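Local structure of glycoside Hydrolase (Bacteroides uniformis, 5T9X) at residues T106-D111 and T149-S154; L120-S125 and I299-E304; A171-A176 and D325-L330; I192-G197 and R214-H219. The protein probably hydrolyses agarose-type polysaccharides, as a family 16 glycoside hydrolase from an agarose-degrading pathway of a human gut bacterium. All coordinates share one frame; numbering follows the deposited sequence.

Contact 1. Residues T106-D111 and T149-S154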
loop_
_atom_site.group_PDB
_atom_site.type_symbol
_atom_site.label_atom_id
_atom_site.label_comp_id
_atom_site.label_asym_id
_atom_site.label_seq_id
_atom_site.Cartn_x
_atom_site.Cartn_y
_atom_site.Cartn_z
ATOM N N THR A 106 -6.109 10.572 10.415
ATOM C CA THR A 106 -4.688 10.309 10.230
ATOM C C THR A 106 -3.871 11.577 10.283
ATOM O O THR A 106 -4.257 12.589 9.721
ATOM C CB THR A 106 -4.453 9.658 8.852
ATOM O OG1 THR A 106 -5.316 8.514 8.737
ATOM C CG2 THR A 106 -2.987 9.268 8.637
ATOM N N ILE A 107 -2.746 11.521 10.967
ATOM C CA ILE A 107 -1.769 12.614 10.969
ATOM C C ILE A 107 -0.388 11.950 10.873
ATOM O O ILE A 107 0.130 11.447 11.864
ATOM C CB ILE A 107 -1.839 13.468 12.257
ATOM C CG1 ILE A 107 -3.241 14.053 12.465
ATOM C CG2 ILE A 107 -0.796 14.589 12.225
ATOM C CD1 ILE A 107 -3.411 14.635 13.864
ATOM N N TRP A 108 0.189 11.929 9.675
ATOM C CA TRP A 108 1.481 11.314 9.460
ATOM C C TRP A 108 2.570 12.086 10.196
ATOM O O TRP A 108 2.496 13.310 10.344
ATOM C CB TRP A 108 1.783 11.219 7.982
ATOM C CG TRP A 108 0.916 10.210 7.265
ATOM C CD1 TRP A 108 0.612 8.949 7.675
ATOM C CD2 TRP A 108 0.279 10.373 5.996
ATOM N NE1 TRP A 108 -0.184 8.316 6.744
ATOM C CE2 TRP A 108 -0.390 9.171 5.702
ATOM C CE3 TRP A 108 0.224 11.416 5.073
ATOM C CZ2 TRP A 108 -1.113 8.996 4.550
ATOM C CZ3 TRP A 108 -0.470 11.239 3.936
ATOM C CH2 TRP A 108 -1.149 10.043 3.675
ATOM N N GLN A 109 3.540 11.323 10.702
ATOM C CA GLN A 109 4.668 11.836 11.474
ATOM C C GLN A 109 5.943 11.172 10.975
ATOM O O GLN A 109 5.976 9.946 10.820
ATOM C CB GLN A 109 4.500 11.477 12.946
ATOM C CG GLN A 109 3.253 12.035 13.609
ATOM C CD GLN A 109 3.318 13.537 13.803
ATOM O OE1 GLN A 109 2.547 14.280 13.220
ATOM N NE2 GLN A 109 4.253 13.985 14.609
ATOM N N ARG A 110 6.993 11.956 10.760
ATOM C CA ARG A 110 8.287 11.402 10.323
ATOM C C ARG A 110 8.857 10.374 11.320
ATOM O O ARG A 110 9.377 9.315 10.927
ATOM C CB ARG A 110 9.312 12.520 10.080
ATOM C CG ARG A 110 8.979 13.415 8.905
ATOM C CD ARG A 110 10.022 14.479 8.646
ATOM N NE ARG A 110 9.564 15.363 7.580
ATOM C CZ ARG A 110 9.621 15.103 6.270
ATOM N NH1 ARG A 110 10.124 13.959 5.797
ATOM N NH2 ARG A 110 9.152 16.003 5.408
ATOM N N ASP A 111 8.733 10.684 12.607
ATOM C CA ASP A 111 9.317 9.832 13.642
ATOM C C ASP A 111 8.555 8.539 13.888
ATOM O O ASP A 111 8.992 7.747 14.695
ATOM C CB ASP A 111 9.530 10.619 14.965
ATOM C CG ASP A 111 8.223 10.972 15.684
ATOM O OD1 ASP A 111 7.147 10.426 15.375
ATOM O OD2 ASP A 111 8.274 11.812 16.591
ATOM N N THR A 149 0.629 8.340 12.777
ATOM C CA THR A 149 1.209 7.171 12.160
ATOM C C THR A 149 2.256 7.617 11.160
ATOM O O THR A 149 2.757 8.745 11.260
ATOM C CB THR A 149 0.120 6.263 11.561
ATOM O OG1 THR A 149 0.690 5.002 11.216
ATOM C CG2 THR A 149 -0.525 6.893 10.333
ATOM N N GLY A 150 2.628 6.761 10.222
ATOM C CA GLY A 150 3.708 7.092 9.286
ATOM C C GLY A 150 3.430 6.860 7.814
ATOM O O GLY A 150 2.548 6.106 7.462
ATOM N N CYS A 151 4.217 7.518 6.971
ATOM C CA CYS A 151 4.128 7.396 5.531
ATOM C C CYS A 151 5.511 7.514 4.906
ATOM O O CYS A 151 6.306 8.359 5.305
ATOM C CB CYS A 151 3.236 8.499 4.985
ATOM S SG CYS A 151 2.776 8.294 3.259
ATOM N N VAL A 152 5.775 6.680 3.911
ATOM C CA VAL A 152 7.048 6.637 3.210
ATOM C C VAL A 152 6.790 6.791 1.713
ATOM O O VAL A 152 5.804 6.279 1.175
ATOM C CB VAL A 152 7.715 5.289 3.518
ATOM C CG1 VAL A 152 8.832 4.939 2.558
ATOM C CG2 VAL A 152 8.242 5.300 4.944
ATOM N N THR A 153 7.703 7.487 1.042
ATOM C CA THR A 153 7.644 7.702 -0.399
ATOM C C THR A 153 8.995 7.419 -1.012
ATOM O O THR A 153 10.027 7.847 -0.477
ATOM C CB THR A 153 7.292 9.174 -0.739
ATOM O OG1 THR A 153 6.067 9.527 -0.098
ATOM C CG2 THR A 153 7.124 9.375 -2.265
ATOM N N SER A 154 8.981 6.773 -2.177
ATOM C CA SER A 154 10.208 6.494 -2.911
ATOM C C SER A 154 10.877 7.767 -3.435
ATOM O O SER A 154 10.221 8.789 -3.643
ATOM C CB SER A 154 9.911 5.581 -4.087
ATOM O OG SER A 154 9.120 6.264 -5.026
#

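Contact 2. Residues L120-S125 and I299-E304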
loop_
_atom_site.group_PDB
_atom_site.type_symbol
_atom_site.label_atom_id
_atom_site.label_comp_id
_atom_site.label_asym_id
_atom_site.label_seq_id
_atom_site.Cartn_x
_atom_site.Cartn_y
_atom_site.Cartn_z
ATOM N N LEU A 120 11.304 -2.384 7.382
ATOM C CA LEU A 120 10.667 -1.080 7.481
ATOM C C LEU A 120 9.525 -1.237 8.478
ATOM O O LEU A 120 8.755 -2.183 8.399
ATOM C CB LEU A 120 10.118 -0.670 6.127
ATOM C CG LEU A 120 9.334 0.627 6.088
ATOM C CD1 LEU A 120 10.216 1.789 6.509
ATOM C CD2 LEU A 120 8.775 0.834 4.695
ATOM N N ARG A 121 9.446 -0.322 9.427
ATOM C CA ARG A 121 8.479 -0.402 10.504
ATOM C C ARG A 121 7.710 0.917 10.561
ATOM O O ARG A 121 8.321 1.992 10.610
ATOM C CB ARG A 121 9.177 -0.660 11.846
ATOM C CG ARG A 121 10.163 -1.839 11.873
ATOM C CD ARG A 121 10.969 -1.893 13.182
ATOM N NE ARG A 121 10.035 -1.920 14.303
ATOM C CZ ARG A 121 9.495 -3.017 14.846
ATOM N NH1 ARG A 121 9.846 -4.260 14.440
ATOM N NH2 ARG A 121 8.593 -2.857 15.826
ATOM N N ILE A 122 6.381 0.827 10.526
ATOM C CA ILE A 122 5.539 1.996 10.653
ATOM C C ILE A 122 4.692 1.827 11.887
ATOM O O ILE A 122 3.892 0.923 11.933
ATOM C CB ILE A 122 4.641 2.156 9.428
ATOM C CG1 ILE A 122 5.509 2.250 8.193
ATOM C CG2 ILE A 122 3.749 3.408 9.547
ATOM C CD1 ILE A 122 4.716 2.518 6.945
ATOM N N GLU A 123 4.865 2.704 12.877
ATOM C CA GLU A 123 4.076 2.612 14.109
ATOM C C GLU A 123 2.848 3.540 14.142
ATOM O O GLU A 123 2.715 4.446 13.340
ATOM C CB GLU A 123 4.957 2.741 15.381
ATOM C CG GLU A 123 5.661 4.068 15.699
ATOM C CD GLU A 123 6.128 4.161 17.180
ATOM O OE1 GLU A 123 6.383 3.093 17.805
ATOM O OE2 GLU A 123 6.226 5.294 17.735
ATOM N N THR A 124 1.958 3.261 15.084
ATOM C CA THR A 124 0.792 4.071 15.356
ATOM C C THR A 124 0.689 4.403 16.848
ATOM O O THR A 124 0.823 3.534 17.678
ATOM C CB THR A 124 -0.447 3.312 14.915
ATOM O OG1 THR A 124 -0.296 3.010 13.535
ATOM C CG2 THR A 124 -1.698 4.130 15.099
ATOM N N SER A 125 0.441 5.663 17.172
ATOM C CA SER A 125 0.256 6.087 18.543
ATOM C C SER A 125 -0.774 7.178 18.575
ATOM O O SER A 125 -1.205 7.650 17.537
ATOM C CB SER A 125 1.572 6.584 19.142
ATOM O OG SER A 125 1.933 7.862 18.650
ATOM N N ILE A 299 6.287 5.310 -5.310
ATOM C CA ILE A 299 5.840 4.207 -4.495
ATOM C C ILE A 299 5.612 4.707 -3.087
ATOM O O ILE A 299 6.436 5.443 -2.529
ATOM C CB ILE A 299 6.836 3.058 -4.533
ATOM C CG1 ILE A 299 6.771 2.388 -5.903
ATOM C CG2 ILE A 299 6.537 2.036 -3.447
ATOM C CD1 ILE A 299 8.017 1.600 -6.205
ATOM N N ILE A 300 4.485 4.311 -2.506
ATOM C CA ILE A 300 4.123 4.763 -1.174
ATOM C C ILE A 300 3.846 3.568 -0.253
ATOM O O ILE A 300 3.194 2.606 -0.641
ATOM C CB ILE A 300 2.914 5.731 -1.215
ATOM C CG1 ILE A 300 3.179 6.863 -2.209
ATOM C CG2 ILE A 300 2.631 6.347 0.164
ATOM C CD1 ILE A 300 2.016 7.801 -2.345
ATOM N N ILE A 301 4.376 3.634 0.962
ATOM C CA ILE A 301 4.123 2.637 1.965
ATOM C C ILE A 301 3.640 3.417 3.168
ATOM O O ILE A 301 4.352 4.333 3.616
ATOM C CB ILE A 301 5.418 1.864 2.325
ATOM C CG1 ILE A 301 6.064 1.261 1.077
ATOM C CG2 ILE A 301 5.125 0.760 3.336
ATOM C CD1 ILE A 301 7.444 0.675 1.309
ATOM N N ASN A 302 2.471 3.076 3.712
ATOM C CA ASN A 302 2.009 3.770 4.916
ATOM C C ASN A 302 1.018 3.005 5.767
ATOM O O ASN A 302 0.605 1.897 5.422
ATOM C CB ASN A 302 1.423 5.127 4.507
ATOM C CG ASN A 302 0.091 5.025 3.751
ATOM O OD1 ASN A 302 -0.651 4.080 3.890
ATOM N ND2 ASN A 302 -0.237 6.065 3.005
ATOM N N MET A 303 0.613 3.615 6.875
ATOM C CA MET A 303 -0.686 3.290 7.455
ATOM C C MET A 303 -1.622 4.504 7.453
ATOM O O MET A 303 -1.177 5.643 7.432
ATOM C CB MET A 303 -0.547 2.727 8.851
ATOM C CG MET A 303 0.354 1.510 9.005
ATOM S SD MET A 303 0.590 1.043 10.764
ATOM C CE MET A 303 -0.940 0.183 11.034
ATOM N N GLU A 304 -2.922 4.231 7.468
ATOM C CA GLU A 304 -3.966 5.251 7.431
ATOM C C GLU A 304 -5.077 4.864 8.404
ATOM O O GLU A 304 -5.500 3.721 8.441
ATOM C CB GLU A 304 -4.571 5.372 6.018
ATOM C CG GLU A 304 -3.618 5.889 4.951
ATOM C CD GLU A 304 -4.177 5.915 3.519
ATOM O OE1 GLU A 304 -5.369 5.550 3.291
ATOM O OE2 GLU A 304 -3.391 6.299 2.595
#

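Contact 3. Residues A171-A176 and D325-L330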
loop_
_atom_site.group_PDB
_atom_site.type_symbol
_atom_site.label_atom_id
_atom_site.label_comp_id
_atom_site.label_asym_id
_atom_site.label_seq_id
_atom_site.Cartn_x
_atom_site.Cartn_y
_atom_site.Cartn_z
ATOM N N ALA A 171 -0.666 -5.091 9.625
ATOM C CA ALA A 171 -0.803 -4.797 11.036
ATOM C C ALA A 171 -2.077 -5.410 11.609
ATOM O O ALA A 171 -3.109 -5.395 10.962
ATOM C CB ALA A 171 -0.791 -3.296 11.274
ATOM N N ASN A 172 -1.982 -5.932 12.833
ATOM C CA ASN A 172 -3.138 -6.443 13.574
ATOM C C ASN A 172 -3.874 -5.261 14.232
ATOM O O ASN A 172 -3.861 -5.094 15.441
ATOM C CB ASN A 172 -2.688 -7.482 14.596
ATOM C CG ASN A 172 -3.849 -8.166 15.335
ATOM O OD1 ASN A 172 -5.035 -8.002 15.043
ATOM N ND2 ASN A 172 -3.486 -8.933 16.321
ATOM N N SER A 173 -4.551 -4.491 13.390
ATOM C CA SER A 173 -5.024 -3.157 13.700
ATOM C C SER A 173 -6.237 -2.815 12.845
ATOM O O SER A 173 -6.409 -3.327 11.728
ATOM C CB SER A 173 -3.910 -2.177 13.387
ATOM O OG SER A 173 -4.218 -0.898 13.905
ATOM N N THR A 174 -7.100 -1.947 13.348
ATOM C CA THR A 174 -8.162 -1.415 12.481
ATOM C C THR A 174 -7.613 -0.384 11.464
ATOM O O THR A 174 -8.277 -0.037 10.507
ATOM C CB THR A 174 -9.304 -0.815 13.310
ATOM O OG1 THR A 174 -8.796 0.213 14.166
ATOM C CG2 THR A 174 -9.963 -1.892 14.136
ATOM N N MET A 175 -6.406 0.104 11.692
ATOM C CA MET A 175 -5.687 0.911 10.702
ATOM C C MET A 175 -5.498 0.146 9.399
ATOM O O MET A 175 -5.296 -1.064 9.408
ATOM C CB MET A 175 -4.289 1.251 11.220
ATOM C CG MET A 175 -4.217 2.061 12.515
ATOM S SD MET A 175 -4.709 3.767 12.232
ATOM C CE MET A 175 -3.229 4.407 11.449
ATOM N N ALA A 176 -5.518 0.869 8.289
ATOM C CA ALA A 176 -5.114 0.321 7.005
ATOM C C ALA A 176 -3.599 0.162 6.971
ATOM O O ALA A 176 -2.888 1.045 7.430
ATOM C CB ALA A 176 -5.558 1.232 5.882
ATOM N N ASP A 325 3.216 -3.528 18.974
ATOM C CA ASP A 325 3.437 -4.532 17.931
ATOM C C ASP A 325 2.179 -4.750 17.058
ATOM O O ASP A 325 2.269 -4.814 15.830
ATOM C CB ASP A 325 3.957 -5.851 18.522
ATOM C CG ASP A 325 5.399 -5.732 19.120
ATOM O OD1 ASP A 325 6.159 -4.764 18.832
ATOM O OD2 ASP A 325 5.776 -6.638 19.897
ATOM N N ASN A 326 1.009 -4.821 17.676
ATOM C CA ASN A 326 -0.247 -4.892 16.920
ATOM C C ASN A 326 -0.498 -3.729 15.946
ATOM O O ASN A 326 -1.202 -3.922 14.941
ATOM C CB ASN A 326 -1.450 -4.960 17.862
ATOM C CG ASN A 326 -1.697 -6.344 18.408
ATOM O OD1 ASN A 326 -1.050 -7.318 18.034
ATOM N ND2 ASN A 326 -2.659 -6.434 19.304
ATOM N N ASN A 327 0.034 -2.537 16.245
ATOM C CA ASN A 327 -0.229 -1.368 15.416
ATOM C C ASN A 327 1.009 -0.920 14.677
ATOM O O ASN A 327 1.141 0.244 14.335
ATOM C CB ASN A 327 -0.838 -0.254 16.262
ATOM C CG ASN A 327 -2.151 -0.676 16.902
ATOM O OD1 ASN A 327 -3.183 -0.747 16.244
ATOM N ND2 ASN A 327 -2.111 -0.976 18.175
ATOM N N THR A 328 1.897 -1.877 14.408
ATOM C CA THR A 328 3.091 -1.662 13.625
ATOM C C THR A 328 2.956 -2.477 12.329
ATOM O O THR A 328 2.770 -3.683 12.372
ATOM C CB THR A 328 4.330 -2.069 14.446
ATOM O OG1 THR A 328 4.491 -1.159 15.544
ATOM C CG2 THR A 328 5.582 -2.022 13.618
ATOM N N PHE A 329 3.019 -1.804 11.183
ATOM C CA PHE A 329 3.102 -2.457 9.860
ATOM C C PHE A 329 4.577 -2.702 9.551
ATOM O O PHE A 329 5.405 -1.797 9.768
ATOM C CB PHE A 329 2.462 -1.530 8.817
ATOM C CG PHE A 329 2.366 -2.091 7.431
ATOM C CD1 PHE A 329 2.182 -3.431 7.194
ATOM C CD2 PHE A 329 2.387 -1.225 6.344
ATOM C CE1 PHE A 329 2.083 -3.923 5.903
ATOM C CE2 PHE A 329 2.274 -1.691 5.044
ATOM C CZ PHE A 329 2.126 -3.047 4.819
ATOM N N LEU A 330 4.890 -3.915 9.083
ATOM C CA LEU A 330 6.271 -4.377 8.818
ATOM C C LEU A 330 6.424 -4.745 7.367
ATOM O O LEU A 330 5.619 -5.508 6.838
ATOM C CB LEU A 330 6.605 -5.633 9.620
ATOM C CG LEU A 330 6.553 -5.508 11.144
ATOM C CD1 LEU A 330 6.785 -6.829 11.873
ATOM C CD2 LEU A 330 7.557 -4.453 11.596
HETATM O O HOH W 1 0.810 -6.211 13.801
HETATM O O HOH W 2 -6.610 -1.284 16.358
#

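Contact 4. Residues I192-G197 and R214-H219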
loop_
_atom_site.group_PDB
_atom_site.type_symbol
_atom_site.label_atom_id
_atom_site.label_comp_id
_atom_site.label_asym_id
_atom_site.label_seq_id
_atom_site.Cartn_x
_atom_site.Cartn_y
_atom_site.Cartn_z
ATOM N N ILE A 192 -1.256 -1.950 -4.428
ATOM C CA ILE A 192 -0.713 -3.288 -4.318
ATOM C C ILE A 192 -1.301 -4.020 -3.097
ATOM O O ILE A 192 -1.867 -5.099 -3.209
ATOM C CB ILE A 192 0.823 -3.236 -4.324
ATOM C CG1 ILE A 192 1.283 -2.566 -5.620
ATOM C CG2 ILE A 192 1.398 -4.642 -4.247
ATOM C CD1 ILE A 192 2.757 -2.273 -5.711
ATOM N N ILE A 193 -1.169 -3.408 -1.943
ATOM C CA ILE A 193 -1.758 -3.885 -0.724
ATOM C C ILE A 193 -2.578 -2.757 -0.127
ATOM O O ILE A 193 -2.061 -1.671 0.143
ATOM C CB ILE A 193 -0.697 -4.288 0.321
ATOM C CG1 ILE A 193 0.208 -5.399 -0.223
ATOM C CG2 ILE A 193 -1.389 -4.783 1.591
ATOM C CD1 ILE A 193 1.299 -5.888 0.723
ATOM N N GLU A 194 -3.858 -3.025 0.088
ATOM C CA GLU A 194 -4.657 -2.255 1.057
ATOM C C GLU A 194 -5.402 -3.296 1.901
ATOM O O GLU A 194 -6.106 -4.139 1.366
ATOM C CB GLU A 194 -5.585 -1.274 0.338
ATOM C CG GLU A 194 -6.509 -0.491 1.250
ATOM C CD GLU A 194 -7.294 0.588 0.512
ATOM O OE1 GLU A 194 -7.928 0.274 -0.525
ATOM O OE2 GLU A 194 -7.305 1.745 0.996
ATOM N N ALA A 195 -5.154 -3.289 3.204
ATOM C CA ALA A 195 -5.663 -4.338 4.084
ATOM C C ALA A 195 -5.905 -3.835 5.499
ATOM O O ALA A 195 -5.246 -2.901 5.971
ATOM C CB ALA A 195 -4.724 -5.537 4.094
ATOM N N TYR A 196 -6.885 -4.458 6.144
ATOM C CA TYR A 196 -7.235 -4.195 7.546
ATOM C C TYR A 196 -7.063 -5.525 8.268
ATOM O O TYR A 196 -7.729 -6.507 7.924
ATOM C CB TYR A 196 -8.681 -3.688 7.638
ATOM C CG TYR A 196 -8.941 -2.617 6.618
ATOM C CD1 TYR A 196 -8.600 -1.303 6.880
ATOM C CD2 TYR A 196 -9.449 -2.924 5.374
ATOM C CE1 TYR A 196 -8.798 -0.301 5.947
ATOM C CE2 TYR A 196 -9.645 -1.931 4.427
ATOM C CZ TYR A 196 -9.324 -0.609 4.723
ATOM O OH TYR A 196 -9.497 0.400 3.798
ATOM N N GLY A 197 -6.130 -5.570 9.208
ATOM C CA GLY A 197 -5.783 -6.823 9.849
ATOM C C GLY A 197 -6.498 -7.223 11.129
ATOM O O GLY A 197 -6.407 -8.388 11.529
ATOM N N ARG A 214 -9.171 -10.585 3.899
ATOM C CA ARG A 214 -9.170 -9.874 2.607
ATOM C C ARG A 214 -7.969 -8.982 2.418
ATOM O O ARG A 214 -7.483 -8.326 3.357
ATOM C CB ARG A 214 -10.401 -8.975 2.433
ATOM C CG ARG A 214 -11.731 -9.661 2.611
ATOM C CD ARG A 214 -12.246 -10.338 1.368
ATOM N NE ARG A 214 -13.533 -10.945 1.680
ATOM C CZ ARG A 214 -14.523 -11.167 0.817
ATOM N NH1 ARG A 214 -14.414 -10.856 -0.475
ATOM N NH2 ARG A 214 -15.657 -11.723 1.257
ATOM N N ILE A 215 -7.537 -8.932 1.165
ATOM C CA ILE A 215 -6.645 -7.883 0.674
ATOM C C ILE A 215 -7.391 -7.176 -0.461
ATOM O O ILE A 215 -7.930 -7.828 -1.338
ATOM C CB ILE A 215 -5.338 -8.463 0.129
ATOM C CG1 ILE A 215 -4.694 -9.404 1.141
ATOM C CG2 ILE A 215 -4.353 -7.336 -0.207
ATOM C CD1 ILE A 215 -3.605 -10.250 0.515
ATOM N N HIS A 216 -7.417 -5.847 -0.423
ATOM C CA HIS A 216 -7.962 -5.036 -1.514
ATOM C C HIS A 216 -6.910 -4.838 -2.591
ATOM O O HIS A 216 -5.888 -4.226 -2.339
ATOM C CB HIS A 216 -8.404 -3.676 -0.973
ATOM C CG HIS A 216 -9.278 -2.903 -1.906
ATOM N ND1 HIS A 216 -9.234 -1.528 -1.991
ATOM C CD2 HIS A 216 -10.221 -3.303 -2.788
ATOM C CE1 HIS A 216 -10.112 -1.114 -2.889
ATOM N NE2 HIS A 216 -10.724 -2.171 -3.385
ATOM N N LEU A 217 -7.183 -5.374 -3.771
ATOM C CA LEU A 217 -6.344 -5.262 -4.944
ATOM C C LEU A 217 -7.070 -4.342 -5.929
ATOM O O LEU A 217 -8.079 -4.721 -6.524
ATOM C CB LEU A 217 -6.175 -6.621 -5.579
ATOM C CG LEU A 217 -5.679 -7.729 -4.668
ATOM C CD1 LEU A 217 -5.821 -9.059 -5.373
ATOM C CD2 LEU A 217 -4.223 -7.512 -4.251
ATOM N N SER A 218 -6.558 -3.140 -6.107
ATOM C CA SER A 218 -7.280 -2.137 -6.841
ATOM C C SER A 218 -6.373 -1.126 -7.520
ATOM O O SER A 218 -5.160 -1.208 -7.452
ATOM C CB SER A 218 -8.221 -1.404 -5.877
ATOM O OG SER A 218 -9.346 -0.887 -6.580
ATOM N N HIS A 219 -7.008 -0.195 -8.206
ATOM C CA HIS A 219 -6.344 0.970 -8.756
ATOM C C HIS A 219 -7.388 2.077 -8.833
ATOM O O HIS A 219 -8.586 1.778 -8.759
ATOM C CB HIS A 219 -5.748 0.635 -10.141
ATOM C CG HIS A 219 -6.746 0.594 -11.240
ATOM N ND1 HIS A 219 -7.457 -0.536 -11.551
ATOM C CD2 HIS A 219 -7.130 1.538 -12.129
ATOM C CE1 HIS A 219 -8.250 -0.285 -12.581
ATOM N NE2 HIS A 219 -8.069 0.968 -12.950
HETATM O O HOH W 3 -8.628 -6.168 4.779
HETATM O O HOH W 4 -6.312 -7.948 5.882
#

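Contact 1. Residues T106-D111 and T149-S154
Cys-151 lies against one face of the Trp-108 indole, its CB 3.5 Å from the centroid of the five-membered ring and its SG 4.0 Å from that of the six-membered ring, a CH-pi and a sulfur-aromatic contact in one side chain. With SG anti to the backbone N (chi1 -169°), the CB-SG bond runs along the indole instead of past it. Thr-106 CG2, from Trp-108's own strand, takes the opposite face, and Thr-149 CG2 approaches Trp-108 CD1 obliquely at 3.5 Å. Beneath this packing, strands 106-108 and 140-154 meet in a short parallel bridge: Thr-149 N donates to Ile-107 O at 3.3 Å, from above the carbonyl plane, and Gln-109 N donates to Thr-149 O at 2.8 Å. The fit then slackens. Beyond its backbone bond, Gln-109 brings just the first carbons of its side chain, CB and CG, near Thr-149 O, and Arg-110 and Asp-111 are exposed, Arg-110 forming a salt bridge with Asp-94. Trp-108 NE1, the polar edge of the buried indole, donates to Met-303 O. Two backbone bonds thus set the register, while dispersion and sulfur-aromatic contacts, with the NE1 bond, are likely to fix how the indole is turned.

Contact 2. Residues L120-S125 and I299-E304
Leu-120 overlaps Ile-301 tip to tip, its CD2 coming to 3.6 Å from Ile-301 CD1 between the two layers of a beta sandwich, the jelly-roll architecture of family 16 glycoside hydrolases. The segments belong to different sheets, strand 119-122 to one and strand 298-304 to the other; their axes pass 8.1 Å apart at an angle of 32°, too far for backbone pairing, and they are joined by side-chain packing. Ile-122 fills the middle of the interface. Its CG1 branch lies anti to the carbonyl carbon (chi1 -58°) and carries CD1 to within 3.6 Å of Asn-302 CA, beside Ile-301 CG2, while its other branch, CG2, lies 3.9 Å from Met-303 CG. Ile-122 and Met-303 pass alongside one another, each heading for the opposite sheet. On the far side of strand 298-304 the character changes: Asn-302 points away from the sandwich core and its ND2 donates to Glu-304 OE2 at 3.2 Å. Back in the core, the thioether of Met-303 bends at its last torsion (chi3 79°), and its SD sits 3.5 Å from Thr-124 OG1, a hydroxyl hydrogen-bonded to Thr-149 OG1.

Contact 3. Residues A171-A176 and D325-L330
Ser-173 OG donates to Asn-327 OD1 across 2.6 Å, approaching in the carbonyl plane of the amide, and this bond joins two turns: an ST turn at Ser-173 and a type I beta turn from Asp-325 to Thr-328. The serine hydroxyl is gripped twice, since OG also accepts from Met-175 N at 3.3 Å; it lies anti to its own backbone N (chi1 -169°), which sets it between Asn-327 OD1 and Met-175 N. Next to it, Asn-172, the centre of an inverse gamma turn, lays its amide alongside that of Asn-326, the two pointing the same way with planes 57° apart. Ala-171 is pressed beneath the beta turn, its CB 3.7 Å from both Asn-326 O and Thr-328 O. A glycine in place of Ser-173 would probably leave Asn-327 OD1 and Met-175 N without their shared partner and allow the ST turn to relax.

In the second shell, Asn-327 ND2 is held by Glu-320 O and Asn-323 O, which probably fixes the amide with OD1 toward the loop 171-176. That loop crosses from strand 162-169, a neighbour of strand 329-341, to strand 176-182 of the other sheet, and the beta turn packs on this crossing at one end of the sandwich. Water extends the link: a molecule bound by Thr-174 N makes a weak bond to Asn-327 OD1, and another accepts from Asn-172 N at 3.0 Å and lies 2.9 Å from Asp-325 O.

Contact 4. Residues I192-G197 and R214-H219
Glu-194 and His-216 face each other on antiparallel strands whose directions differ by 141°; His-216 N donates to Glu-194 O at 2.8 Å, and the return bond, from Glu-194 N to His-216 O, is weak. Their side chains add a bond of their own. Both lie on the same side of the sheet and run alongside each other, the glutamate chain leaving anti to its backbone N (chi1 177°) and continuing extended, until His-216 ND1 meets Glu-194 OE1 at 2.7 Å. This bond is nearly straight and lies in the imidazole plane, with carboxylate and ring only 20° apart. Ser-218 CB rests over one face of the histidine ring, and the ring of Trp-238 stacks with the imidazole. A leucine in place of His-216 would probably leave Glu-194 OE1 without its mate and the carboxylate freer to turn about the bond from OE2 to Gln-306.

Away from this pair, Ile-193 CG2 meets Ile-215 CG2 at 4.3 Å, and Leu-217 CD2 packs on Ile-192 O at 3.5 Å. Ile-192 and Ile-193 form a classic beta bulge opposite Val-179, consistent with the bulged E-I-D-I-x-E signature of family 16, whose last glutamate would be Glu-194. Beyond the strand end water takes over, one molecule accepting from Tyr-196 N at 2.8 Å and lying close to Arg-214 O. Glu-194 OE2 accepts from Gln-306 NE2, and an imidazole, probably from the crystallisation liquor, is bound close by. Held at each oxygen by a different donor, the carboxylate of Glu-194 is likely to keep a fixed orientation in what seems to be a pocket.

Overall arrangement
From the N terminus, contact 1 opens at 106-111 and closes at 149-154, bringing strand 106-108 beside strand 140-154. Contact 2 opens within that loop, at 120-125, and closes only at 299-304, so the two cross; they meet where strands 140-154 and 298-304 pair. Contact 3 opens later, at 171-176, and closes last, at 325-330, crossing contact 2 in turn, while it follows contact 1 in series. Contact 4, with only 16 residues between its segments, is nested inside the loops of both contacts 2 and 3. Contacts 1 and 4 stay within one sheet; contacts 2 and 3 tie it to the other layer of the sandwich.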